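Local coordinates for fat acid-binding protein (Eubacterium ventriosum, PDB 3NYI) that probably binds lipids as a member of the DegV family, here holding a molecule of stearic acid, at residues Leu133-Asp136 against Gln137-Met141; Val270-Gly273 against Ile274-Val278. One frame throughout, in Å; residues are numbered along the deposited sequence.

Interaction 1: Leu133-Asp136 against Gln137-Met141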
loop_
_atom_site.group_PDB
_atom_site.type_symbol
_atom_site.label_atom_id
_atom_site.label_comp_id
_atom_site.label_asym_id
_atom_site.label_seq_id
_atom_site.Cartn_x
_atom_site.Cartn_y
_atom_site.Cartn_z
ATOM N N LEU A 133 1.120 -7.099 -0.115
ATOM C CA LEU A 133 2.037 -8.246 0.088
ATOM C C LEU A 133 2.034 -8.746 1.531
ATOM O O LEU A 133 2.060 -9.955 1.775
ATOM C CB LEU A 133 3.467 -7.872 -0.322
ATOM C CG LEU A 133 3.666 -7.782 -1.837
ATOM C CD1 LEU A 133 5.001 -7.126 -2.175
ATOM C CD2 LEU A 133 3.560 -9.190 -2.469
ATOM N N LEU A 134 2.013 -7.818 2.493
ATOM C CA LEU A 134 2.000 -8.221 3.893
ATOM C C LEU A 134 0.692 -8.919 4.252
ATOM O O LEU A 134 0.694 -9.960 4.898
ATOM C CB LEU A 134 2.226 -7.024 4.825
ATOM C CG LEU A 134 2.270 -7.385 6.314
ATOM C CD1 LEU A 134 3.555 -8.169 6.644
ATOM C CD2 LEU A 134 2.171 -6.128 7.187
ATOM N N ILE A 135 -0.433 -8.334 3.852
ATOM C CA ILE A 135 -1.703 -8.969 4.113
ATOM C C ILE A 135 -1.725 -10.369 3.511
ATOM O O ILE A 135 -2.147 -11.333 4.145
ATOM C CB ILE A 135 -2.860 -8.138 3.551
ATOM C CG1 ILE A 135 -3.021 -6.871 4.393
ATOM C CG2 ILE A 135 -4.126 -8.944 3.586
ATOM C CD1 ILE A 135 -3.862 -5.755 3.696
ATOM N N ASP A 136 -1.246 -10.472 2.284
ATOM C CA ASP A 136 -1.196 -11.765 1.609
ATOM C C ASP A 136 -0.297 -12.790 2.323
ATOM O O ASP A 136 -0.631 -13.970 2.381
ATOM C CB ASP A 136 -0.790 -11.596 0.140
ATOM C CG ASP A 136 -0.847 -12.906 -0.629
ATOM O OD1 ASP A 136 -1.942 -13.514 -0.692
ATOM O OD2 ASP A 136 0.213 -13.332 -1.130
ATOM N N GLN A 137 0.824 -12.354 2.885
ATOM C CA GLN A 137 1.629 -13.286 3.677
ATOM C C GLN A 137 0.807 -13.778 4.867
ATOM O O GLN A 137 0.834 -14.952 5.200
ATOM C CB GLN A 137 2.939 -12.655 4.148
ATOM C CG GLN A 137 3.984 -12.508 3.043
ATOM C CD GLN A 137 4.435 -13.861 2.494
ATOM O OE1 GLN A 137 4.803 -14.748 3.256
ATOM N NE2 GLN A 137 4.388 -14.021 1.171
ATOM N N PHE A 138 0.048 -12.877 5.491
ATOM C CA PHE A 138 -0.787 -13.251 6.626
ATOM C C PHE A 138 -1.888 -14.219 6.197
ATOM O O PHE A 138 -2.136 -15.218 6.864
ATOM C CB PHE A 138 -1.414 -12.002 7.280
ATOM C CG PHE A 138 -1.746 -12.200 8.724
ATOM C CD1 PHE A 138 -0.760 -12.071 9.691
ATOM C CD2 PHE A 138 -3.033 -12.546 9.115
ATOM C CE1 PHE A 138 -1.045 -12.278 11.023
ATOM C CE2 PHE A 138 -3.331 -12.751 10.451
ATOM C CZ PHE A 138 -2.336 -12.615 11.407
ATOM N N VAL A 139 -2.549 -13.910 5.083
ATOM C CA VAL A 139 -3.565 -14.801 4.521
ATOM C C VAL A 139 -2.975 -16.186 4.243
ATOM O O VAL A 139 -3.590 -17.210 4.558
ATOM C CB VAL A 139 -4.181 -14.226 3.227
ATOM C CG1 VAL A 139 -4.992 -15.302 2.490
ATOM C CG2 VAL A 139 -5.041 -12.995 3.542
ATOM N N ARG A 140 -1.779 -16.209 3.670
ATOM C CA ARG A 140 -1.077 -17.474 3.407
ATOM C C ARG A 140 -0.831 -18.278 4.683
ATOM O O ARG A 140 -1.125 -19.477 4.740
ATOM C CB ARG A 140 0.250 -17.225 2.704
ATOM C CG ARG A 140 0.134 -16.721 1.282
ATOM C CD ARG A 140 1.507 -16.356 0.738
ATOM N NE ARG A 140 1.423 -15.778 -0.600
ATOM C CZ ARG A 140 2.145 -16.200 -1.633
ATOM N NH1 ARG A 140 3.013 -17.199 -1.478
ATOM N NH2 ARG A 140 2.001 -15.623 -2.817
HETATM N N MSE A 141 -0.291 -17.620 5.706
HETATM C CA MSE A 141 0.037 -18.310 6.957
HETATM C C MSE A 141 -1.168 -18.977 7.590
HETATM O O MSE A 141 -1.100 -20.145 7.998
HETATM C CB MSE A 141 0.755 -17.371 7.945
HETATM C CG MSE A 141 2.166 -16.978 7.473
HETATM SE SE MSE A 141 3.182 -15.945 8.793
HETATM C CE MSE A 141 2.386 -14.190 8.451
HETATM O O HOH W 1 2.869 -11.844 -0.110
HETATM O O HOH W 2 1.314 -12.590 -3.459
#
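Helix 128-143 carries, in its middle turns, an i to i+4 salt bridge between D136 and R140 over four successive backbone hydrogen bonds. R140 NE lies 2.8 Å from D136 OD2, its N-H pointing at the oxygen within 21° of a straight line. The oxygen sits close to the guanidinium plane, but the arginine comes to the carboxylate from above its plane, and the two flat groups stand almost perpendicular (89°). A second, weak bond of 3.4 Å runs from R140 NH2 to the same OD2. With CG anti to its own carbonyl carbon (chi1 -69°) and the chain extended from CG to NE, R140 passes over the carbonyl of D136, its CG 3.1 Å from D136 O. Two waters also donate to OD2. One, 2.7 Å from D136 OD2, accepts from R140 NH2; the other also donates to L133 O and accepts from Q137 NE2 at 2.9 Å, linking the amide to the ion pair. Partners outside these turns hold D136 OD1 (Y19 OH) and Q137 OE1 (Y293 N), and R140 NH2 has a further salt bridge to D265 OD1. D136 and D265 together would probably balance the arginine's charge in this largely buried setting. A quarter-turn round the helix, I135 CG2 meets V139 CG2 at 4.2 Å, while F138 sets its ring edge-to-face with F90. Main-chain bonds from Q137 N, F138 N, V139 N and R140 N to L133 O, L134 O, I135 O and D136 O complete a regular alpha-helix with a salt-bridged i, i+4 pair.

Interaction 2: Val270-Gly273 against Ile274-Val278. With STE (stearic acid), chain C.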
loop_
_atom_site.group_PDB
_atom_site.type_symbol
_atom_site.label_atom_id
_atom_site.label_comp_id
_atom_site.label_asym_id
_atom_site.label_seq_id
_atom_site.Cartn_x
_atom_site.Cartn_y
_atom_site.Cartn_z
ATOM N N VAL A 270 -1.017 -4.601 -8.140
ATOM C CA VAL A 270 -2.099 -3.663 -7.833
ATOM C C VAL A 270 -2.219 -2.538 -8.840
ATOM O O VAL A 270 -1.224 -2.059 -9.385
ATOM C CB VAL A 270 -1.937 -3.041 -6.434
ATOM C CG1 VAL A 270 -2.075 -4.112 -5.351
ATOM C CG2 VAL A 270 -0.597 -2.280 -6.323
ATOM N N ALA A 271 -3.455 -2.112 -9.078
ATOM C CA ALA A 271 -3.691 -0.829 -9.703
ATOM C C ALA A 271 -3.608 0.162 -8.548
ATOM O O ALA A 271 -4.473 0.175 -7.667
ATOM C CB ALA A 271 -5.076 -0.794 -10.346
ATOM N N ILE A 272 -2.552 0.962 -8.530
ATOM C CA ILE A 272 -2.284 1.825 -7.381
ATOM C C ILE A 272 -3.523 2.680 -7.117
ATOM O O ILE A 272 -4.090 3.277 -8.041
ATOM C CB ILE A 272 -1.056 2.676 -7.622
ATOM C CG1 ILE A 272 0.174 1.759 -7.756
ATOM C CG2 ILE A 272 -0.855 3.676 -6.489
ATOM C CD1 ILE A 272 1.383 2.476 -8.303
ATOM N N GLY A 273 -3.969 2.695 -5.869
ATOM C CA GLY A 273 -5.248 3.311 -5.556
ATOM C C GLY A 273 -5.215 4.795 -5.293
ATOM O O GLY A 273 -4.158 5.428 -5.282
ATOM N N ILE A 274 -6.413 5.335 -5.076
ATOM C CA ILE A 274 -6.636 6.731 -4.755
ATOM C C ILE A 274 -5.791 7.249 -3.601
ATOM O O ILE A 274 -5.220 8.334 -3.689
ATOM C CB ILE A 274 -8.128 6.922 -4.422
ATOM C CG1 ILE A 274 -8.959 6.731 -5.699
ATOM C CG2 ILE A 274 -8.370 8.281 -3.777
ATOM C CD1 ILE A 274 -10.492 6.828 -5.480
ATOM N N VAL A 275 -5.710 6.488 -2.512
ATOM C CA VAL A 275 -4.925 6.942 -1.351
ATOM C C VAL A 275 -3.486 7.348 -1.755
ATOM O O VAL A 275 -3.000 8.419 -1.387
ATOM C CB VAL A 275 -4.870 5.875 -0.234
ATOM C CG1 VAL A 275 -3.920 6.321 0.889
ATOM C CG2 VAL A 275 -6.270 5.591 0.300
ATOM N N SER A 276 -2.801 6.493 -2.502
ATOM C CA SER A 276 -1.450 6.830 -2.939
ATOM C C SER A 276 -1.429 7.848 -4.065
ATOM O O SER A 276 -0.591 8.760 -4.080
ATOM C CB SER A 276 -0.680 5.576 -3.391
ATOM O OG SER A 276 -0.462 4.705 -2.306
ATOM N N ALA A 277 -2.341 7.694 -5.019
ATOM C CA ALA A 277 -2.307 8.539 -6.207
ATOM C C ALA A 277 -2.527 10.019 -5.897
ATOM O O ALA A 277 -1.969 10.881 -6.572
ATOM C CB ALA A 277 -3.310 8.045 -7.257
ATOM N N VAL A 278 -3.343 10.317 -4.893
ATOM C CA VAL A 278 -3.547 11.711 -4.523
ATOM C C VAL A 278 -2.198 12.324 -4.149
ATOM O O VAL A 278 -1.937 13.500 -4.402
ATOM C CB VAL A 278 -4.576 11.868 -3.379
ATOM C CG1 VAL A 278 -4.466 13.240 -2.722
ATOM C CG2 VAL A 278 -6.009 11.647 -3.909
HETATM C C1 STE C . -4.720 10.272 5.012
HETATM O O1 STE C . -4.691 9.994 6.171
HETATM O O2 STE C . -5.144 11.339 4.676
HETATM C C2 STE C . -4.005 9.359 3.989
HETATM C C3 STE C . -2.604 9.924 3.640
HETATM C C4 STE C . -1.947 9.062 2.533
HETATM C C5 STE C . -0.462 9.444 2.338
HETATM C C6 STE C . 0.149 8.608 1.190
HETATM C C7 STE C . 1.610 9.038 0.900
HETATM C C8 STE C . 2.209 8.061 -0.144
HETATM C C9 STE C . 3.663 8.447 -0.501
HETATM C C10 STE C . 4.174 7.490 -1.613
HETATM C C11 STE C . 4.520 6.143 -0.976
HETATM C C12 STE C . 3.907 4.904 -1.669
HETATM C C13 STE C . 3.555 5.095 -3.153
HETATM C C14 STE C . 4.098 3.846 -3.900
HETATM C C15 STE C . 3.472 3.721 -5.308
HETATM C C16 STE C . 4.307 2.707 -6.129
HETATM C C17 STE C . 3.787 1.276 -5.875
HETATM C C18 STE C . 4.484 0.262 -6.811
#
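Apolar contact between I272 and S276 joins the loop after strand 270-271 to the first turn of helix 274-280: I272 CG2 rests 3.6 Å from S276 CB. Further along the same isoleucine, CD1 reaches the stearic acid tail, 3.6 Å from C17 and 3.7 Å from C16. Placing CG1 anti to the carbonyl carbon (chi1 -64°) and CG2 anti to the backbone N divides the work, one branch for the fatty acid and the other for the serine. On the helix, V275 CG1 lies 3.8 Å from C4, near the carboxylate end of the lipid, so the two residues touch the chain far apart along its length. A277 CB packs 3.4 Å from G273 O. Replacing I272 with an alanine would probably leave S276 CB without its apolar neighbour and the end of the stearic acid tail less firmly enclosed.

Of the hydrogen bonds, A277 N to G273 O, 2.9 Å, closes the first helical turn. G273 occupies the N-cap position; its own N bonds to D14 OD2. S276 OG is bonded to N127 ND2, and I272 O accepts from Y52 OH and R48 NE.

The whole is a strand-to-helix turn with a glycine N-cap, set in the wall of the fatty-acid pocket of a DegV-family protein.

In the fold
From the N terminus, helix 128-143 comes first and holds interaction 1; the chain then crosses helix 148-161 and most of the second mixed sheet before reaching interaction 2. The two are in series, neither nested nor crossed, and each is local, closing helical turns instead of a long loop. Interactions 1 and 2 have centres 20 Å apart and nearest atoms about 7 Å apart. Helix 128-143 is what they share: its middle packs on strands 236-242 and 285-291 and on helix 148-161, while its beginning, at T128 and V129, meets V270, I272 and S276. Helix 274-280 touches strand 25-33 of the first sheet and follows edge strand 270-271 of the second, so interaction 2 bridges the two.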